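Local atomic coordinates of protein F-112 (PDB entry 2VQC), a protein that is essential for virus function and, as a winged-helix protein of a Sulfolobus spindle-shaped virus, probably binds DNA. Residues A[15-20]-A[47-52]; A[27-32]-A[72-77]. All coordinates share one frame; numbering follows the deposited sequence.

Contact 1 (A[15-20]-A[47-52]); sequences KMAEIM and YNIQRA
Ile-49, on helix 43-59, packs its whole branched side chain against Met-16, Ala-17 and Met-20, which face it from helix 13-27. The two helices cross at -71°, and their local axes come within 8.2 Å of each other. The backbones come nearest at Ala-17 and Ile-49, whose CA atoms are 5.4 Å apart, and Ala-17 presents no more than a methyl there.

The branching of Ile-49 at CB divides its work. CG2 lies anti to the backbone N and meets the backbone of the opposing helix, 3.9 Å from Ala-17 CA. The same methyl also meets Met-20, whose CG stands 4.2 Å from Ile-49 CG2. The other branch leaves CB on the side of the backbone N (chi1 -65°) and reaches Met-16: Ile-49 CG1 lies 3.7 Å from Met-16 CB. At the tip, Ile-49 CD1 comes to 3.6 Å from the same CB, while Met-16 CG touches both atoms of this branch more loosely. Met-16, a selenomethionine, then bends at chi2 (-81°), and its end turns away from helix 43-59, leaving the base of the chain to make the contact.

One turn beyond Ile-49, two methyls meet directly, with Ala-17 CB 3.8 Å from Ala-52 CB. Ala-17 CB also rests against the backbone of helix 43-59, at 3.8 Å from Ile-49 O. No hydrogen bond crosses between the segments; the side-chain contacts are apolar, and methyls also rest on backbone atoms. Leu-53 and Ile-56 extend the same surface over Ala-17, and Phe-39 of helix 32-39 adds to the surroundings of Met-20.

This is the crossing of the first and third helices in the three-helix bundle of a winged-helix fold, where the third helix is by topology the probable recognition helix.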
# COMPACT_ATOMS: atom_id res chain seq x y z
N LYS A 15 -1.28 -10.54 -3.60
CA LYS A 15 -0.79 -10.34 -4.97
C LYS A 15 -1.02 -8.91 -5.45
O LYS A 15 -0.17 -8.35 -6.16
CB LYS A 15 -1.46 -11.31 -5.95
CG LYS A 15 -1.03 -12.76 -5.80
CD LYS A 15 -1.76 -13.63 -6.82
CE LYS A 15 -1.40 -15.10 -6.70
NZ LYS A 15 -2.20 -15.92 -7.65
N MSE A 16 -2.15 -8.32 -5.06
CA MSE A 16 -2.47 -6.93 -5.42
C MSE A 16 -1.53 -5.97 -4.71
O MSE A 16 -1.13 -4.95 -5.28
CB MSE A 16 -3.90 -6.57 -5.01
CG MSE A 16 -4.98 -7.56 -5.40
SE MSE A 16 -5.57 -7.40 -7.21
CE MSE A 16 -4.02 -8.22 -8.11
N ALA A 17 -1.22 -6.28 -3.46
CA ALA A 17 -0.34 -5.45 -2.64
C ALA A 17 1.09 -5.45 -3.17
O ALA A 17 1.78 -4.44 -3.09
CB ALA A 17 -0.37 -5.90 -1.20
N GLU A 18 1.52 -6.59 -3.72
CA GLU A 18 2.84 -6.69 -4.36
C GLU A 18 2.93 -5.73 -5.55
O GLU A 18 3.97 -5.13 -5.79
CB GLU A 18 3.14 -8.13 -4.82
CG GLU A 18 3.46 -9.09 -3.68
CD GLU A 18 3.69 -10.52 -4.15
OE1 GLU A 18 2.88 -11.04 -4.94
OE2 GLU A 18 4.69 -11.14 -3.71
N ILE A 19 1.82 -5.59 -6.28
CA ILE A 19 1.77 -4.64 -7.40
C ILE A 19 1.95 -3.23 -6.85
O ILE A 19 2.75 -2.45 -7.38
CB ILE A 19 0.46 -4.75 -8.20
CG1 ILE A 19 0.33 -6.15 -8.83
CG2 ILE A 19 0.39 -3.69 -9.31
CD1 ILE A 19 -0.99 -6.41 -9.50
N MSE A 20 1.24 -2.91 -5.78
CA MSE A 20 1.33 -1.59 -5.17
C MSE A 20 2.72 -1.32 -4.60
O MSE A 20 3.18 -0.18 -4.62
CB MSE A 20 0.28 -1.41 -4.07
CG MSE A 20 -1.18 -1.47 -4.52
SE MSE A 20 -1.67 -0.30 -6.03
CE MSE A 20 -0.99 -1.42 -7.40
N TYR A 47 -9.07 -1.38 1.17
CA TYR A 47 -8.60 -1.57 2.55
C TYR A 47 -7.99 -2.95 2.79
O TYR A 47 -7.04 -3.08 3.55
CB TYR A 47 -9.73 -1.32 3.58
CG TYR A 47 -9.87 0.12 4.03
CD1 TYR A 47 -8.82 0.77 4.69
CD2 TYR A 47 -11.05 0.83 3.82
CE1 TYR A 47 -8.95 2.09 5.11
CE2 TYR A 47 -11.18 2.15 4.24
CZ TYR A 47 -10.13 2.78 4.88
OH TYR A 47 -10.28 4.09 5.29
N ASN A 48 -8.54 -3.98 2.14
CA ASN A 48 -7.96 -5.33 2.24
C ASN A 48 -6.56 -5.36 1.64
O ASN A 48 -5.66 -5.99 2.19
CB ASN A 48 -8.84 -6.37 1.52
CG ASN A 48 -10.17 -6.59 2.21
OD1 ASN A 48 -10.28 -6.51 3.43
ND2 ASN A 48 -11.20 -6.89 1.42
N ILE A 49 -6.39 -4.66 0.52
CA ILE A 49 -5.09 -4.57 -0.15
C ILE A 49 -4.13 -3.75 0.71
O ILE A 49 -2.97 -4.14 0.89
CB ILE A 49 -5.22 -3.95 -1.57
CG1 ILE A 49 -6.02 -4.89 -2.48
CG2 ILE A 49 -3.83 -3.69 -2.16
CD1 ILE A 49 -6.44 -4.26 -3.81
N GLN A 50 -4.61 -2.63 1.24
CA GLN A 50 -3.80 -1.79 2.13
C GLN A 50 -3.29 -2.58 3.34
O GLN A 50 -2.15 -2.41 3.77
CB GLN A 50 -4.60 -0.59 2.62
CG GLN A 50 -3.86 0.26 3.63
CD GLN A 50 -4.52 1.60 3.87
OE1 GLN A 50 -4.41 2.51 3.05
NE2 GLN A 50 -5.20 1.73 5.01
N ARG A 51 -4.15 -3.43 3.89
CA ARG A 51 -3.75 -4.28 5.01
C ARG A 51 -2.62 -5.24 4.62
O ARG A 51 -1.68 -5.44 5.39
CB ARG A 51 -4.96 -5.04 5.55
CG ARG A 51 -4.69 -5.73 6.86
CD ARG A 51 -5.97 -6.02 7.62
NE ARG A 51 -6.81 -7.02 6.95
CZ ARG A 51 -8.03 -6.81 6.45
NH1 ARG A 51 -8.62 -5.61 6.52
NH2 ARG A 51 -8.69 -7.82 5.88
N ALA A 52 -2.71 -5.82 3.42
CA ALA A 52 -1.66 -6.71 2.92
C ALA A 52 -0.38 -5.93 2.56
O ALA A 52 0.73 -6.43 2.75
CB ALA A 52 -2.16 -7.52 1.73

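Contact 2 (A[27-32]-A[72-77]); sequences KGELTL and KTTFKW
Leu-30 O receives the shortest bond between these strands, from Phe-75 N at 2.8 Å. The donor lies in the carbonyl plane, and the N-H...O angle is 159°. Thr-74 offers the same oxygen a CA-H...O contact, with its CA 3.4 Å from Leu-30 O. The ring of Phe-75 approaches this oxygen by its edge, CD2 being 3.6 Å from Leu-30 O.

The reciprocal bond, Leu-30 N to Phe-75 O at 2.9 Å, identifies Leu-30 and Phe-75 as an antiparallel hydrogen-bonded pair. Glu-29 and Lys-76 form the adjoining non-hydrogen-bonded pair; Glu-29 CA makes a CA-H...O contact of 3.2 Å with Phe-75 O, the oxygen that also accepts from Leu-30 N. A third backbone bond runs from Trp-77 N to Gly-28 O at 2.9 Å. It is nearly straight at hydrogen, yet the donor stands 42° out of the carbonyl plane. Gly-28, the first residue after helix 13-27, has positive phi, and strand 29-30 follows it.

Side chains divide between two faces. On that of Glu-29 and Lys-76, the Glu-29 chain passes obliquely over Thr-74, with CG 3.5 Å from Thr-74 CG2. This methyl is anti to the backbone N (OG1 at chi1 -50°), which directs it at the glutamate chain. Thr-31 lies alongside Thr-74, pointing the same way, its CG2 3.9 Å from Thr-74 CG2. Beyond the bonded pairs, a water bridges Leu-32 N and Thr-73 O. Thr-31 is the N-cap of helix 32-39: its OG1 bonds Glu-33, which also forms a salt bridge with Lys-72.

Strand 29-30 is thus an edge of the antiparallel sheet, with 73-77 between it and 64-68, while the side chains of Leu-30 and Phe-75 touch Leu-24 of helix 13-27, and Phe-75 also touches Leu-53 of helix 43-59.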
# COMPACT_ATOMS: atom_id res chain seq x y z
N LYS A 27 6.94 5.66 -7.11
CA LYS A 27 6.22 6.88 -6.77
C LYS A 27 6.76 7.57 -5.52
O LYS A 27 6.66 8.79 -5.39
CB LYS A 27 4.73 6.56 -6.60
CG LYS A 27 3.82 7.75 -6.66
CD LYS A 27 2.37 7.33 -6.68
CE LYS A 27 1.45 8.49 -6.34
NZ LYS A 27 1.69 9.67 -7.20
N GLY A 28 7.32 6.79 -4.60
CA GLY A 28 7.89 7.33 -3.36
C GLY A 28 6.93 7.35 -2.18
O GLY A 28 7.36 7.31 -1.03
N GLU A 29 5.63 7.41 -2.46
CA GLU A 29 4.61 7.58 -1.43
C GLU A 29 3.27 7.02 -1.92
O GLU A 29 2.94 7.16 -3.10
CB GLU A 29 4.49 9.07 -1.08
CG GLU A 29 4.10 9.35 0.37
CD GLU A 29 4.60 10.71 0.89
OE1 GLU A 29 5.29 11.44 0.15
OE2 GLU A 29 4.30 11.05 2.06
N LEU A 30 2.52 6.38 -1.03
CA LEU A 30 1.20 5.81 -1.37
C LEU A 30 0.19 6.01 -0.25
O LEU A 30 0.53 5.92 0.93
CB LEU A 30 1.28 4.31 -1.67
CG LEU A 30 1.90 3.80 -2.97
CD1 LEU A 30 1.82 2.28 -2.98
CD2 LEU A 30 1.22 4.36 -4.20
N THR A 31 -1.06 6.27 -0.64
CA THR A 31 -2.21 6.28 0.26
C THR A 31 -3.33 5.41 -0.34
O THR A 31 -3.22 4.92 -1.46
CB THR A 31 -2.75 7.70 0.48
OG1 THR A 31 -3.27 8.23 -0.75
CG2 THR A 31 -1.64 8.62 1.00
N LEU A 32 -4.40 5.22 0.42
CA LEU A 32 -5.51 4.39 -0.04
C LEU A 32 -6.05 4.87 -1.39
O LEU A 32 -6.40 4.05 -2.24
CB LEU A 32 -6.64 4.34 1.00
CG LEU A 32 -7.71 3.26 0.74
CD1 LEU A 32 -7.20 1.87 1.08
CD2 LEU A 32 -8.98 3.56 1.50
N LYS A 72 -4.33 10.04 7.96
CA LYS A 72 -4.42 8.83 7.14
C LYS A 72 -3.11 8.03 7.11
O LYS A 72 -2.03 8.59 7.29
CB LYS A 72 -4.83 9.17 5.70
CG LYS A 72 -3.81 10.02 4.96
CD LYS A 72 -4.47 10.92 3.92
CE LYS A 72 -5.30 10.15 2.92
NZ LYS A 72 -5.78 11.06 1.85
N THR A 73 -3.24 6.73 6.87
CA THR A 73 -2.09 5.85 6.65
C THR A 73 -1.39 6.20 5.34
O THR A 73 -2.04 6.30 4.29
CB THR A 73 -2.51 4.37 6.61
OG1 THR A 73 -3.21 4.02 7.81
CG2 THR A 73 -1.29 3.45 6.45
N THR A 74 -0.08 6.39 5.41
CA THR A 74 0.72 6.74 4.24
C THR A 74 1.97 5.88 4.21
O THR A 74 2.72 5.84 5.18
CB THR A 74 1.13 8.23 4.26
OG1 THR A 74 -0.02 9.05 4.51
CG2 THR A 74 1.77 8.64 2.94
N PHE A 75 2.19 5.20 3.09
CA PHE A 75 3.38 4.39 2.89
C PHE A 75 4.44 5.26 2.24
O PHE A 75 4.16 5.99 1.29
CB PHE A 75 3.06 3.18 2.02
CG PHE A 75 1.98 2.31 2.58
CD1 PHE A 75 2.30 1.27 3.44
CD2 PHE A 75 0.64 2.56 2.29
CE1 PHE A 75 1.29 0.47 3.99
CE2 PHE A 75 -0.36 1.76 2.83
CZ PHE A 75 -0.03 0.72 3.68
N LYS A 76 5.66 5.21 2.76
CA LYS A 76 6.77 5.99 2.24
C LYS A 76 7.96 5.09 1.91
O LYS A 76 8.35 4.25 2.71
CB LYS A 76 7.19 7.06 3.24
CG LYS A 76 8.31 7.97 2.73
CD LYS A 76 8.44 9.23 3.56
CE LYS A 76 9.42 10.20 2.94
NZ LYS A 76 9.38 11.54 3.60
N TRP A 77 8.51 5.29 0.71
CA TRP A 77 9.73 4.61 0.30
C TRP A 77 10.93 5.33 0.91
O TRP A 77 11.12 6.52 0.69
CB TRP A 77 9.83 4.60 -1.23
CG TRP A 77 10.87 3.68 -1.75
CD1 TRP A 77 12.10 4.02 -2.22
CD2 TRP A 77 10.79 2.25 -1.82
NE1 TRP A 77 12.79 2.89 -2.59
CE2 TRP A 77 12.01 1.80 -2.36
CE3 TRP A 77 9.80 1.32 -1.48
CZ2 TRP A 77 12.27 0.44 -2.58
CZ3 TRP A 77 10.06 -0.03 -1.70
CH2 TRP A 77 11.28 -0.46 -2.24
O HOH W 1 -4.25 5.42 3.26

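How the contacts relate
The centres of contact 1 and contact 2 are about 12 Å apart, on opposite sides of the chain's centre, and their segments alternate along the sequence. Helix 13-27 leads directly into strand 29-30, while 47-52 and 72-77 are joined through strand 64-68. The two sites touch: Met-20 O lies 3.3 Å from Leu-30 CD1, and Gln-50 O lies 3.8 Å from Phe-75 CZ. Leu-32 CD1 adds a further contact, 3.5 Å from Gln-50 OE1. Contact 1 joins two helices of the winged-helix fold and contact 2 joins two strands of its sheet; Leu-30 and Phe-75 pack the sheet against helix 13-27, and Phe-75 packs it against helix 43-59 as well.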